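Local structure of glycosyl hydrolase family 26 (Bacteroides ovatus, 4ZXO) at residues 31-36 with 300-305. The protein is a GH26 beta-mannanase that hydrolyses the mannan backbone of polysaccharides such as galactomannan. Numbering follows the deposited sequence.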
loop_
_atom_site.group_PDB
_atom_site.type_symbol
_atom_site.label_atom_id
_atom_site.label_comp_id
_atom_site.label_asym_id
_atom_site.label_seq_id
_atom_site.Cartn_x
_atom_site.Cartn_y
_atom_site.Cartn_z
ATOM N N HIS A 31 3.639 -5.213 -6.337
ATOM C CA HIS A 31 2.782 -6.364 -6.206
ATOM C C HIS A 31 2.698 -6.775 -4.729
ATOM O O HIS A 31 3.730 -6.922 -4.048
ATOM C CB HIS A 31 3.360 -7.504 -7.052
ATOM C CG HIS A 31 2.505 -8.753 -7.074
ATOM N ND1 HIS A 31 3.054 -10.022 -7.072
ATOM C CD2 HIS A 31 1.159 -8.920 -7.125
ATOM C CE1 HIS A 31 2.082 -10.925 -7.115
ATOM N NE2 HIS A 31 0.916 -10.279 -7.122
ATOM N N HIS A 32 1.492 -7.010 -4.255
ATOM C CA HIS A 32 1.260 -7.493 -2.900
ATOM C C HIS A 32 1.665 -8.968 -2.747
ATOM O O HIS A 32 1.410 -9.816 -3.613
ATOM C CB HIS A 32 -0.236 -7.315 -2.521
ATOM C CG HIS A 32 -0.507 -7.480 -1.055
ATOM N ND1 HIS A 32 -0.277 -6.468 -0.122
ATOM C CD2 HIS A 32 -0.966 -8.550 -0.352
ATOM C CE1 HIS A 32 -0.593 -6.916 1.089
ATOM N NE2 HIS A 32 -1.038 -8.171 0.970
ATOM N N ASP A 33 2.333 -9.228 -1.632
ATOM C CA ASP A 33 2.784 -10.574 -1.208
ATOM C C ASP A 33 3.687 -11.221 -2.276
ATOM O O ASP A 33 3.748 -12.442 -2.390
ATOM C CB ASP A 33 1.562 -11.452 -0.859
ATOM C CG ASP A 33 1.057 -11.185 0.545
ATOM O OD1 ASP A 33 1.831 -10.590 1.336
ATOM O OD2 ASP A 33 -0.102 -11.557 0.846
ATOM N N ASP A 34 4.413 -10.375 -3.026
ATOM C CA ASP A 34 5.069 -10.850 -4.231
ATOM C C ASP A 34 6.079 -11.979 -3.998
ATOM O O ASP A 34 6.129 -12.955 -4.779
ATOM C CB ASP A 34 5.810 -9.676 -4.894
ATOM C CG ASP A 34 6.399 -10.085 -6.243
ATOM O OD1 ASP A 34 5.607 -10.391 -7.174
ATOM O OD2 ASP A 34 7.640 -10.150 -6.362
ATOM N N THR A 35 6.857 -11.864 -2.926
ATOM C CA THR A 35 7.860 -12.870 -2.625
ATOM C C THR A 35 7.438 -13.837 -1.537
ATOM O O THR A 35 8.235 -14.705 -1.129
ATOM C CB THR A 35 9.173 -12.195 -2.217
ATOM O OG1 THR A 35 8.862 -11.119 -1.299
ATOM C CG2 THR A 35 9.867 -11.619 -3.447
ATOM N N ALA A 36 6.187 -13.732 -1.093
ATOM C CA ALA A 36 5.669 -14.686 -0.110
ATOM C C ALA A 36 5.042 -15.928 -0.769
ATOM O O ALA A 36 5.200 -17.047 -0.264
ATOM C CB ALA A 36 4.652 -13.998 0.792
ATOM N N VAL A 300 -0.350 -3.714 -7.847
ATOM C CA VAL A 300 -1.470 -4.636 -8.104
ATOM C C VAL A 300 -1.524 -5.687 -6.990
ATOM O O VAL A 300 -0.504 -6.016 -6.317
ATOM C CB VAL A 300 -1.371 -5.343 -9.480
ATOM C CG1 VAL A 300 -1.331 -4.302 -10.614
ATOM C CG2 VAL A 300 -0.216 -6.331 -9.534
ATOM N N TRP A 301 -2.723 -6.245 -6.799
ATOM C CA TRP A 301 -2.993 -7.064 -5.613
ATOM C C TRP A 301 -2.425 -8.489 -5.754
ATOM O O TRP A 301 -1.783 -8.821 -6.754
ATOM C CB TRP A 301 -4.508 -7.075 -5.323
ATOM C CG TRP A 301 -4.820 -7.454 -3.873
ATOM C CD1 TRP A 301 -5.569 -8.546 -3.417
ATOM C CD2 TRP A 301 -4.364 -6.779 -2.683
ATOM N NE1 TRP A 301 -5.591 -8.561 -2.035
ATOM C CE2 TRP A 301 -4.855 -7.503 -1.564
ATOM C CE3 TRP A 301 -3.616 -5.613 -2.466
ATOM C CZ2 TRP A 301 -4.643 -7.067 -0.245
ATOM C CZ3 TRP A 301 -3.373 -5.198 -1.157
ATOM C CH2 TRP A 301 -3.882 -5.938 -0.066
ATOM N N ARG A 302 -2.581 -9.283 -4.697
ATOM C CA ARG A 302 -1.844 -10.546 -4.528
ATOM C C ARG A 302 -2.235 -11.648 -5.485
ATOM O O ARG A 302 -3.288 -11.606 -6.107
ATOM C CB ARG A 302 -1.998 -11.059 -3.076
ATOM C CG ARG A 302 -3.400 -11.533 -2.740
ATOM C CD ARG A 302 -3.660 -11.528 -1.233
ATOM N NE ARG A 302 -4.939 -12.229 -0.983
ATOM C CZ ARG A 302 -5.062 -13.550 -0.768
ATOM N NH1 ARG A 302 -3.976 -14.370 -0.708
ATOM N NH2 ARG A 302 -6.295 -14.064 -0.648
ATOM N N ASN A 303 -1.327 -12.603 -5.646
ATOM C CA ASN A 303 -1.626 -13.807 -6.442
ATOM C C ASN A 303 -1.925 -14.939 -5.488
ATOM O O ASN A 303 -1.007 -15.571 -4.965
ATOM C CB ASN A 303 -0.442 -14.140 -7.366
ATOM C CG ASN A 303 -0.391 -13.236 -8.591
ATOM O OD1 ASN A 303 -1.029 -12.172 -8.610
ATOM N ND2 ASN A 303 0.369 -13.649 -9.608
ATOM N N ALA A 304 -3.208 -15.144 -5.180
ATOM C CA ALA A 304 -3.597 -15.993 -4.042
ATOM C C ALA A 304 -3.368 -17.475 -4.279
ATOM O O ALA A 304 -4.112 -18.126 -5.027
ATOM C CB ALA A 304 -5.080 -15.744 -3.685
ATOM N N ARG A 305 -2.398 -18.024 -3.591
ATOM C CA ARG A 305 -2.028 -19.413 -3.780
ATOM C C ARG A 305 -3.166 -20.308 -3.398
ATOM O O ARG A 305 -3.297 -21.359 -3.947
ATOM C CB ARG A 305 -0.750 -19.753 -3.042
ATOM C CG ARG A 305 -0.842 -20.098 -1.573
ATOM C CD ARG A 305 -1.104 -18.905 -0.697
ATOM N NE ARG A 305 -0.610 -19.017 0.659
ATOM C CZ ARG A 305 -1.059 -18.263 1.638
ATOM N NH1 ARG A 305 -2.008 -17.399 1.388
ATOM N NH2 ARG A 305 -0.563 -18.331 2.820
HETATM O O HOH W 1 1.251 -12.577 -4.459
#
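His32, at the end of strand 27-32, and Trp301, just after strand 295-300, stack face to face: the imidazole sits over the six-membered indole ring, centroids 3.9 Å apart and planes only 15° from parallel. Successive strand-end residues thus serve different partners, His31 joining Asp34 and Asn303 instead. The stacked side chains run alongside each other, both with CG anti to the backbone N (chi1 -166° and -159°), and CH2 of Trp301 lies beneath the centre of the imidazole. Arg302 CB meets the edge of the same ring, while Ser62 OG hydrogen-bonds ND1 and so limits its rotation.

Below the stack, the backbones keep one more sheet bond, His32 N to Val300 O at 3.0 Å. Beyond it a water accepts from Asn303 N at 2.8 Å and appears to donate to His32 O. The His31 side chain leaves on the sheet face it shares with Val300, its CD2 edge 3.0 Å from Trp301 O. Its ND1 gives a nearly straight, in-plane bond of 2.6 Å to the anti lone pair of Asp34 OD1, within a type II turn, and NE2 makes a weak one of 3.1 Å to Asn303 OD1. With an alanine at His31, Asp34 OD1 is likely to lose its short bond and Asn303 OD1 the weak one, though Tyr312 N and Ala313 N also donate to it; Asn303 ND2 binds Asp49.

This is the barrel closure of a TIM-barrel glycosidase: strand 27-32 pairs with 295-300 on one side and 60-64 on the other, helix 49-54 packs against His31, and strand 266-271 touches Trp301.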